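Local structure of GntR family transcriptional regulator (Streptococcus agalactiae, 7B5U) at residues G18-I21 with G22-N25; L24-W27 with H28-A32. The protein probably binds DNA as a transcription regulator, and through this C-terminal RCK_C effector domain binds the second messenger c-di-AMP as a dimer. One frame throughout, in Å; residues are numbered along the deposited sequence.

From the N terminus, the chain enters contact 1 on strand 19-20 and turns at once into the short helix 21-24, whose first turn the contact closes by a cap. Leu24 ends the first helix and Asn25, just after it, precedes the second; contact 2 begins on the last two residues of contact 1, so the two overlap without nesting or crossing. Contact 2 then closes helix 26-30 and the turn that leads into strand 33-39. The two centres lie about 9 Å apart, and Ile21 O packs on Val26 CG2. Both contacts touch the same c-di-AMP molecule, so the two successive helices meet at the ligand, with strand 19-20 leading into the first and strand 33-39 following the second.

Contact 1 (G18-I21 with G22-N25); sequences GKSI and GELN. With 2BA ((2R,3R,3aS,5R,7aR,9R,10R,10aS,12R,14aR)-2,9-bis(6-amino-9H-purin-9-yl)octahydro-2H,7H-difuro[3,2-d:3',2'-j][1,3,7,9,2,8 ]tetraoxadiphosphacyclododecine-3,5,10,12-tetrol 5,12-dioxide), chain C.
Ser20 and Glu23 hold each other reciprocally across the first turn of helix 21-24, a worked example of the capping box. Ser20 OG accepts from Glu23 N at 3.0 Å, and in return Ser20 N donates to Glu23 OE1, also at 3.0 Å and nearly straight (168°). With a chi1 of 71°, the serine hydroxyl sits between its own backbone N and carbonyl carbon, the rotamer that lets OG reach forward to the helix. Glu23 turns CG back beside its own N (chi1 -75°) and then runs extended, which carries the carboxylate over the serine. The donor does not lie in the carboxylate plane but well above it, so OE1 is approached from over the flat group. Glu23 CG and Ser20 OG come within 3.1 Å of each other.

Lys19 lies across this glutamate at about a right angle, and its CB also packs on Leu24 CD2 at 3.8 Å. Its amine makes no salt bridge to Glu23 and is hydrogen-bonded to the carbonyl of Glu15. Along the same turn, Leu24 N donates to Ser20 O at 2.9 Å, almost in line with the carbonyl, while the bond from Asn25 N to Ile21 O is weak.

The other side of the turn faces c-di-AMP. Ile21 CG2 lies over the face of one adenine, 3.3 Å from C41, and Asn25 OD1 receives a hydrogen bond from ligand O2'1 at 2.7 Å. Asn25, the first residue beyond the helix, has positive phi. Backbone bonds of Gly18 and Lys19 with Ile53 set the weakly bonded strand 19-20 antiparallel to strand 52-53; Ile21 and Leu24 both pack on Ile53, and Ile21 reaches onward to Ile34 and Ile37 of strand 33-39.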
loop_
_atom_site.group_PDB
_atom_site.type_symbol
_atom_site.label_atom_id
_atom_site.label_comp_id
_atom_site.label_asym_id
_atom_site.label_seq_id
_atom_site.Cartn_x
_atom_site.Cartn_y
_atom_site.Cartn_z
ATOM N N GLY A 18 -11.699 -11.226 9.992
ATOM C CA GLY A 18 -11.999 -10.633 11.277
ATOM C C GLY A 18 -10.799 -10.040 11.978
ATOM O O GLY A 18 -10.891 -9.704 13.166
ATOM N N LYS A 19 -9.673 -9.922 11.293
ATOM C CA LYS A 19 -8.467 -9.307 11.817
ATOM C C LYS A 19 -8.163 -8.016 11.070
ATOM O O LYS A 19 -8.590 -7.811 9.929
ATOM C CB LYS A 19 -7.287 -10.273 11.695
ATOM C CG LYS A 19 -7.467 -11.563 12.487
ATOM C CD LYS A 19 -6.145 -12.008 13.086
ATOM C CE LYS A 19 -6.265 -13.331 13.826
ATOM N NZ LYS A 19 -6.081 -14.492 12.915
ATOM N N SER A 20 -7.409 -7.148 11.733
ATOM C CA SER A 20 -6.969 -5.917 11.107
ATOM C C SER A 20 -5.739 -6.168 10.238
ATOM O O SER A 20 -4.985 -7.124 10.430
ATOM C CB SER A 20 -6.629 -4.874 12.170
ATOM O OG SER A 20 -5.438 -5.225 12.848
ATOM N N ILE A 21 -5.515 -5.245 9.302
ATOM C CA ILE A 21 -4.353 -5.337 8.417
ATOM C C ILE A 21 -3.059 -5.351 9.220
ATOM O O ILE A 21 -2.111 -6.076 8.888
ATOM C CB ILE A 21 -4.385 -4.190 7.388
ATOM C CG1 ILE A 21 -5.561 -4.371 6.426
ATOM C CG2 ILE A 21 -3.068 -4.077 6.647
ATOM C CD1 ILE A 21 -5.729 -3.211 5.443
ATOM N N GLY A 22 -3.000 -4.553 10.285
ATOM C CA GLY A 22 -1.816 -4.524 11.125
ATOM C C GLY A 22 -1.605 -5.801 11.919
ATOM O O GLY A 22 -0.469 -6.255 12.082
ATOM N N GLU A 23 -2.685 -6.380 12.454
ATOM C CA GLU A 23 -2.576 -7.667 13.138
ATOM C C GLU A 23 -2.071 -8.736 12.187
ATOM O O GLU A 23 -1.257 -9.589 12.572
ATOM C CB GLU A 23 -3.943 -8.091 13.686
ATOM C CG GLU A 23 -4.372 -7.326 14.908
ATOM C CD GLU A 23 -5.861 -7.445 15.205
ATOM O OE1 GLU A 23 -6.601 -8.158 14.483
ATOM O OE2 GLU A 23 -6.296 -6.810 16.187
ATOM N N LEU A 24 -2.568 -8.727 10.949
ATOM C CA LEU A 24 -2.134 -9.697 9.953
ATOM C C LEU A 24 -0.705 -9.442 9.522
ATOM O O LEU A 24 -0.010 -10.385 9.119
ATOM C CB LEU A 24 -3.051 -9.641 8.736
ATOM C CG LEU A 24 -4.488 -10.080 9.002
ATOM C CD1 LEU A 24 -5.338 -9.825 7.776
ATOM C CD2 LEU A 24 -4.533 -11.547 9.388
ATOM N N ASN A 25 -0.258 -8.183 9.588
ATOM C CA ASN A 25 1.072 -7.804 9.118
ATOM C C ASN A 25 1.224 -8.109 7.622
ATOM O O ASN A 25 2.228 -8.677 7.182
ATOM C CB ASN A 25 2.153 -8.484 9.967
ATOM C CG ASN A 25 3.430 -7.675 10.082
ATOM O OD1 ASN A 25 3.448 -6.438 9.922
ATOM N ND2 ASN A 25 4.515 -8.361 10.383
HETATM P P 2BA C . 5.557 -2.692 7.813
HETATM O O1P 2BA C . 5.363 -3.044 6.386
HETATM O O2P 2BA C . 6.788 -3.193 8.491
HETATM O "O5'" 2BA C . 5.445 -1.077 7.928
HETATM C "C5'" 2BA C . 5.791 -0.444 9.139
HETATM C "C4'" 2BA C . 5.270 1.020 9.058
HETATM O "O4'" 2BA C . 5.911 1.657 8.079
HETATM C "C3'" 2BA C . 3.749 1.087 8.771
HETATM O "O3'" 2BA C . 3.072 1.026 9.973
HETATM C "C2'" 2BA C . 3.678 2.427 7.998
HETATM O "O2'" 2BA C . 3.532 3.573 8.940
HETATM C "C1'" 2BA C . 4.823 2.481 7.291
HETATM N N9 2BA C . 4.751 1.939 5.938
HETATM C C8 2BA C . 5.273 0.747 5.549
HETATM N N7 2BA C . 5.003 0.574 4.241
HETATM C C5 2BA C . 4.300 1.668 3.853
HETATM C C6 2BA C . 3.760 2.075 2.662
HETATM N N6 2BA C . 3.824 1.324 1.448
HETATM N N1 2BA C . 3.130 3.248 2.589
HETATM C C2 2BA C . 2.991 4.038 3.685
HETATM N N3 2BA C . 3.528 3.682 4.863
HETATM C C4 2BA C . 4.159 2.491 4.898
HETATM P P1 2BA C . 1.470 0.635 10.026
HETATM O O1P1 2BA C . 0.686 1.420 9.032
HETATM O O2P1 2BA C . 1.052 0.772 11.450
HETATM O "O5'1" 2BA C . 1.429 -0.921 9.535
HETATM C "C5'1" 2BA C . 1.941 -1.923 10.393
HETATM C "C4'1" 2BA C . 2.069 -3.228 9.541
HETATM O "O4'1" 2BA C . 0.873 -3.603 9.098
HETATM C "C3'1" 2BA C . 2.989 -3.009 8.315
HETATM O "O3'1" 2BA C . 4.293 -3.249 8.715
HETATM C "C2'1" 2BA C . 2.364 -4.023 7.322
HETATM O "O2'1" 2BA C . 2.964 -5.382 7.518
HETATM C "C1'1" 2BA C . 1.042 -4.017 7.590
HETATM N N91 2BA C . 0.243 -3.068 6.822
HETATM C C81 2BA C . -0.264 -1.876 7.231
HETATM N N71 2BA C . -0.911 -1.291 6.207
HETATM C C51 2BA C . -0.771 -2.130 5.153
HETATM C C61 2BA C . -1.184 -2.097 3.832
HETATM N N61 2BA C . -1.962 -1.015 3.312
HETATM N N11 2BA C . -0.907 -3.101 3.027
HETATM C C21 2BA C . -0.172 -4.147 3.470
HETATM N N31 2BA C . 0.250 -4.239 4.735
HETATM C C41 2BA C . -0.052 -3.204 5.538
#

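Contact 2 (L24-W27 with H28-A32); sequences LNVW and HQTGA. With 2BA ((2R,3R,3aS,5R,7aR,9R,10R,10aS,12R,14aR)-2,9-bis(6-amino-9H-purin-9-yl)octahydro-2H,7H-difuro[3,2-d:3',2'-j][1,3,7,9,2,8 ]tetraoxadiphosphacyclododecine-3,5,10,12-tetrol 5,12-dioxide), chain C.
His28 stands against Trp27, its neighbour, in an edge-to-face (T-shaped) pair: the two planes are almost perpendicular (89°), and Trp27 CE3 lies over the centre of the imidazole face. The histidine's CG is turned beside its own N (chi1 -69°), which brings the ring between the indole and Asn25. Its NE2 donates to the phosphate oxygen O2P of c-di-AMP at 2.7 Å, with O2P near the ring plane at the edge. CD2 lies 3.5 Å from Asn25 OD1, which approaches the ring obliquely, the amide and imidazole planes being 33° apart.

Gln29 bends at chi2 and folds back over the start of the helix, where its CG touches Leu24 O at 3.1 Å and NE2 adds a weak bond to the same oxygen. Its backbone N is shared between Asn25 O and Val26 O. Within this RCK_C domain, helix 26-30 forms one wall of the effector pocket: Trp27 N makes a weak bond to adenine N31, while Val26 CB packs against it; the second subunit contributes its own Asn25, Trp27 and His28 to the same ligand. Helix 26-30 also meets helix 65-74, with Gln29 on Tyr74 and Thr30 on Met71.

Thr30 grips Val26 O twice, through N at 3.0 Å and through OG1 from above the carbonyl plane; with Gln29 N, three donors meet on one oxygen. The same OG1 accepts from Ala32 N at 3.2 Å, an ST turn.

Gly31, at positive phi, donates its N to Trp27 O and lays CA over the indole as a CH-pi contact, 4.2 Å from the five-membered ring centroid. The indole NE1 bonds to Ser46 O of the second subunit. Ala32 O, buried and without a hydrogen-bond donor, is met by Trp27 CA in a CA-H...O contact at 3.4 Å.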
loop_
_atom_site.group_PDB
_atom_site.type_symbol
_atom_site.label_atom_id
_atom_site.label_comp_id
_atom_site.label_asym_id
_atom_site.label_seq_id
_atom_site.Cartn_x
_atom_site.Cartn_y
_atom_site.Cartn_z
ATOM N N LEU A 24 -2.568 -8.727 10.949
ATOM C CA LEU A 24 -2.134 -9.697 9.953
ATOM C C LEU A 24 -0.705 -9.442 9.522
ATOM O O LEU A 24 -0.010 -10.385 9.119
ATOM C CB LEU A 24 -3.051 -9.641 8.736
ATOM C CG LEU A 24 -4.488 -10.080 9.002
ATOM C CD1 LEU A 24 -5.338 -9.825 7.776
ATOM C CD2 LEU A 24 -4.533 -11.547 9.388
ATOM N N ASN A 25 -0.258 -8.183 9.588
ATOM C CA ASN A 25 1.072 -7.804 9.118
ATOM C C ASN A 25 1.224 -8.109 7.622
ATOM O O ASN A 25 2.228 -8.677 7.182
ATOM C CB ASN A 25 2.153 -8.484 9.967
ATOM C CG ASN A 25 3.430 -7.675 10.082
ATOM O OD1 ASN A 25 3.448 -6.438 9.922
ATOM N ND2 ASN A 25 4.515 -8.361 10.383
ATOM N N VAL A 26 0.221 -7.681 6.835
ATOM C CA VAL A 26 0.009 -8.218 5.483
ATOM C C VAL A 26 1.263 -8.135 4.614
ATOM O O VAL A 26 1.628 -9.122 3.972
ATOM C CB VAL A 26 -1.195 -7.553 4.796
ATOM C CG1 VAL A 26 -1.269 -7.956 3.316
ATOM C CG2 VAL A 26 -2.481 -7.920 5.504
ATOM N N TRP A 27 1.917 -6.963 4.534
ATOM C CA TRP A 27 3.049 -6.843 3.610
ATOM C C TRP A 27 4.119 -7.889 3.904
ATOM O O TRP A 27 4.720 -8.450 2.979
ATOM C CB TRP A 27 3.658 -5.427 3.625
ATOM C CG TRP A 27 4.724 -5.301 2.559
ATOM C CD1 TRP A 27 4.529 -4.936 1.255
ATOM C CD2 TRP A 27 6.127 -5.604 2.681
ATOM N NE1 TRP A 27 5.713 -4.990 0.563
ATOM C CE2 TRP A 27 6.711 -5.397 1.413
ATOM C CE3 TRP A 27 6.947 -6.027 3.738
ATOM C CZ2 TRP A 27 8.072 -5.589 1.181
ATOM C CZ3 TRP A 27 8.299 -6.218 3.499
ATOM C CH2 TRP A 27 8.849 -5.998 2.231
ATOM N N HIS A 28 4.380 -8.157 5.186
ATOM C CA HIS A 28 5.382 -9.152 5.560
ATOM C C HIS A 28 4.929 -10.580 5.299
ATOM O O HIS A 28 5.774 -11.473 5.170
ATOM C CB HIS A 28 5.776 -8.971 7.021
ATOM C CG HIS A 28 6.556 -7.721 7.262
ATOM N ND1 HIS A 28 7.908 -7.635 7.006
ATOM C CD2 HIS A 28 6.181 -6.502 7.721
ATOM C CE1 HIS A 28 8.331 -6.415 7.285
ATOM N NE2 HIS A 28 7.304 -5.709 7.726
ATOM N N GLN A 29 3.617 -10.816 5.230
ATOM C CA GLN A 29 3.120 -12.165 4.982
ATOM C C GLN A 29 3.082 -12.501 3.501
ATOM O O GLN A 29 3.310 -13.655 3.126
ATOM C CB GLN A 29 1.696 -12.314 5.517
ATOM C CG GLN A 29 1.553 -12.074 6.988
ATOM C CD GLN A 29 2.109 -13.200 7.827
ATOM O OE1 GLN A 29 2.556 -14.220 7.310
ATOM N NE2 GLN A 29 2.090 -13.019 9.139
ATOM N N THR A 30 2.764 -11.515 2.650
ATOM C CA THR A 30 2.442 -11.775 1.249
ATOM C C THR A 30 3.173 -10.884 0.261
ATOM O O THR A 30 3.065 -11.131 -0.947
ATOM C CB THR A 30 0.944 -11.578 0.982
ATOM O OG1 THR A 30 0.617 -10.195 1.171
ATOM C CG2 THR A 30 0.099 -12.479 1.893
ATOM N N GLY A 31 3.852 -9.829 0.715
ATOM C CA GLY A 31 4.456 -8.881 -0.196
ATOM C C GLY A 31 3.504 -7.879 -0.806
ATOM O O GLY A 31 3.943 -7.058 -1.625
ATOM N N ALA A 32 2.233 -7.897 -0.420
ATOM C CA ALA A 32 1.233 -7.020 -1.010
ATOM C C ALA A 32 1.093 -5.715 -0.244
ATOM O O ALA A 32 1.172 -5.693 0.989
ATOM C CB ALA A 32 -0.119 -7.723 -1.009
HETATM P P 2BA C . 5.557 -2.692 7.813
HETATM O O1P 2BA C . 5.363 -3.044 6.386
HETATM O O2P 2BA C . 6.788 -3.193 8.491
HETATM O "O5'" 2BA C . 5.445 -1.077 7.928
HETATM C "C5'" 2BA C . 5.791 -0.444 9.139
HETATM C "C4'" 2BA C . 5.270 1.020 9.058
HETATM O "O4'" 2BA C . 5.911 1.657 8.079
HETATM C "C3'" 2BA C . 3.749 1.087 8.771
HETATM O "O3'" 2BA C . 3.072 1.026 9.973
HETATM C "C2'" 2BA C . 3.678 2.427 7.998
HETATM O "O2'" 2BA C . 3.532 3.573 8.940
HETATM C "C1'" 2BA C . 4.823 2.481 7.291
HETATM N N9 2BA C . 4.751 1.939 5.938
HETATM C C8 2BA C . 5.273 0.747 5.549
HETATM N N7 2BA C . 5.003 0.574 4.241
HETATM C C5 2BA C . 4.300 1.668 3.853
HETATM C C6 2BA C . 3.760 2.075 2.662
HETATM N N6 2BA C . 3.824 1.324 1.448
HETATM N N1 2BA C . 3.130 3.248 2.589
HETATM C C2 2BA C . 2.991 4.038 3.685
HETATM N N3 2BA C . 3.528 3.682 4.863
HETATM C C4 2BA C . 4.159 2.491 4.898
HETATM P P1 2BA C . 1.470 0.635 10.026
HETATM O O1P1 2BA C . 0.686 1.420 9.032
HETATM O O2P1 2BA C . 1.052 0.772 11.450
HETATM O "O5'1" 2BA C . 1.429 -0.921 9.535
HETATM C "C5'1" 2BA C . 1.941 -1.923 10.393
HETATM C "C4'1" 2BA C . 2.069 -3.228 9.541
HETATM O "O4'1" 2BA C . 0.873 -3.603 9.098
HETATM C "C3'1" 2BA C . 2.989 -3.009 8.315
HETATM O "O3'1" 2BA C . 4.293 -3.249 8.715
HETATM C "C2'1" 2BA C . 2.364 -4.023 7.322
HETATM O "O2'1" 2BA C . 2.964 -5.382 7.518
HETATM C "C1'1" 2BA C . 1.042 -4.017 7.590
HETATM N N91 2BA C . 0.243 -3.068 6.822
HETATM C C81 2BA C . -0.264 -1.876 7.231
HETATM N N71 2BA C . -0.911 -1.291 6.207
HETATM C C51 2BA C . -0.771 -2.130 5.153
HETATM C C61 2BA C . -1.184 -2.097 3.832
HETATM N N61 2BA C . -1.962 -1.015 3.312
HETATM N N11 2BA C . -0.907 -3.101 3.027
HETATM C C21 2BA C . -0.172 -4.147 3.470
HETATM N N31 2BA C . 0.250 -4.239 4.735
HETATM C C41 2BA C . -0.052 -3.204 5.538
#